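Local coordinates for Gp15 protein (Listeria phage PSA, PDB 6R5W) that probably recognises the Listeria cell surface as the trimeric receptor binding protein of the phage, here represented by its C-terminal part, at residues A79-I82 with R87-V90. Sequence-based numbering, arbitrary orientation.
Sequences ARYI and RFLV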
loop_
_atom_site.group_PDB
_atom_site.type_symbol
_atom_site.label_atom_id
_atom_site.label_comp_id
_atom_site.label_asym_id
_atom_site.label_seq_id
_atom_site.Cartn_x
_atom_site.Cartn_y
_atom_site.Cartn_z
ATOM N N ALA A 79 -17.779 0.861 -9.206
ATOM C CA ALA A 79 -16.479 0.198 -9.145
ATOM C C ALA A 79 -15.469 1.112 -8.476
ATOM O O ALA A 79 -15.165 2.204 -8.972
ATOM C CB ALA A 79 -16.006 -0.197 -10.550
ATOM N N ARG A 80 -14.901 0.645 -7.371
ATOM C CA ARG A 80 -13.865 1.393 -6.676
ATOM C C ARG A 80 -12.538 0.729 -6.946
ATOM O O ARG A 80 -12.472 -0.502 -7.081
ATOM C CB ARG A 80 -14.130 1.424 -5.184
ATOM C CG ARG A 80 -15.447 2.127 -4.883
ATOM C CD ARG A 80 -15.760 2.240 -3.389
ATOM N NE ARG A 80 -17.072 2.960 -3.196
ATOM C CZ ARG A 80 -18.252 2.363 -3.095
ATOM N NH1 ARG A 80 -18.397 1.026 -3.181
ATOM N NH2 ARG A 80 -19.340 3.071 -2.889
ATOM N N TYR A 81 -11.501 1.526 -7.089
ATOM C CA TYR A 81 -10.220 0.930 -7.479
ATOM C C TYR A 81 -9.030 1.676 -6.895
ATOM O O TYR A 81 -9.090 2.883 -6.611
ATOM C CB TYR A 81 -10.095 0.833 -8.990
ATOM C CG TYR A 81 -10.203 2.142 -9.753
ATOM C CD1 TYR A 81 -11.474 2.693 -10.099
ATOM C CD2 TYR A 81 -9.067 2.805 -10.165
ATOM C CE1 TYR A 81 -11.554 3.883 -10.826
ATOM C CE2 TYR A 81 -9.144 3.996 -10.933
ATOM C CZ TYR A 81 -10.377 4.527 -11.222
ATOM O OH TYR A 81 -10.433 5.717 -11.922
ATOM N N ILE A 82 -7.962 0.928 -6.705
ATOM C CA ILE A 82 -6.771 1.410 -6.027
ATOM C C ILE A 82 -5.549 1.093 -6.873
ATOM O O ILE A 82 -5.373 -0.055 -7.285
ATOM C CB ILE A 82 -6.613 0.747 -4.658
ATOM C CG1 ILE A 82 -7.853 0.929 -3.797
ATOM C CG2 ILE A 82 -5.385 1.335 -3.893
ATOM C CD1 ILE A 82 -7.852 0.018 -2.444
ATOM N N ARG A 87 -0.773 -1.456 -11.829
ATOM C CA ARG A 87 -2.047 -2.118 -11.965
ATOM C C ARG A 87 -3.046 -1.423 -11.078
ATOM O O ARG A 87 -2.685 -0.554 -10.293
ATOM C CB ARG A 87 -1.969 -3.611 -11.561
ATOM C CG ARG A 87 -0.945 -4.494 -12.386
ATOM C CD ARG A 87 -0.818 -5.832 -11.681
ATOM N NE ARG A 87 0.115 -6.805 -12.250
ATOM C CZ ARG A 87 -0.235 -7.796 -13.053
ATOM N NH1 ARG A 87 -1.492 -7.956 -13.472
ATOM N NH2 ARG A 87 0.716 -8.657 -13.442
ATOM N N PHE A 88 -4.289 -1.859 -11.172
ATOM C CA PHE A 88 -5.329 -1.457 -10.234
ATOM C C PHE A 88 -5.937 -2.708 -9.595
ATOM O O PHE A 88 -6.221 -3.695 -10.290
ATOM C CB PHE A 88 -6.459 -0.680 -10.859
ATOM C CG PHE A 88 -6.028 0.561 -11.549
ATOM C CD1 PHE A 88 -5.703 1.697 -10.811
ATOM C CD2 PHE A 88 -5.966 0.615 -12.936
ATOM C CE1 PHE A 88 -5.304 2.862 -11.456
ATOM C CE2 PHE A 88 -5.587 1.785 -13.571
ATOM C CZ PHE A 88 -5.234 2.886 -12.825
ATOM N N LEU A 89 -6.279 -2.595 -8.292
ATOM C CA LEU A 89 -7.183 -3.515 -7.648
ATOM C C LEU A 89 -8.579 -2.927 -7.763
ATOM O O LEU A 89 -8.798 -1.789 -7.349
ATOM C CB LEU A 89 -6.795 -3.700 -6.206
ATOM C CG LEU A 89 -7.710 -4.646 -5.455
ATOM C CD1 LEU A 89 -7.560 -6.115 -5.927
ATOM C CD2 LEU A 89 -7.323 -4.536 -3.950
ATOM N N VAL A 90 -9.508 -3.700 -8.305
ATOM C CA VAL A 90 -10.856 -3.237 -8.619
ATOM C C VAL A 90 -11.823 -3.980 -7.705
ATOM O O VAL A 90 -11.759 -5.214 -7.589
ATOM C CB VAL A 90 -11.218 -3.453 -10.099
ATOM C CG1 VAL A 90 -12.689 -3.016 -10.348
ATOM C CG2 VAL A 90 -10.215 -2.734 -11.031
#
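Ile82 and Leu89 clasp each other through both backbone N-H and C=O groups, forming a hydrogen-bonded pair of the antiparallel beta hairpin made by strands 72-84 and 87-97. Ile82 N lies 2.9 Å from Leu89 O, and the return bond from Leu89 N to Ile82 O is equally long. Next to this hydrogen-bonded pair Tyr81 and Val90 form a non-hydrogen-bonded pair, their CA atoms 4.4 Å apart, and Leu89 O also receives a CA-H...O contact from Tyr81 CA at 3.1 Å.

The tight part lies on the face carrying Tyr81 and Val90. Here the Tyr81 and Phe88 side chains run side by side, the edge of the tyrosine directed at the face of the phenylalanine in a T-shaped stack with planes at 83°. With Tyr81 CG between its backbone N and carbonyl carbon (chi1 58°), the ring stands alongside Phe88 and its CD2-CE2 edge meets the phenylalanine face. Phe113 adds a second edge-to-face partner for Tyr81. Packing is looser at Ala79, whose CB only grazes Val90 CG1 at 4.4 Å. The solvent side lies at Phe88, the one touching residue that is partly exposed, although its stacked face is tightly packed. On the other face, Ile82 packs on Phe84 of the second subunit and Leu89 on Ile91 of the third, tying the hairpin into the homotrimer. The closest ring contact joins Tyr81 CD2 to Phe88 CD1, at 3.6 Å.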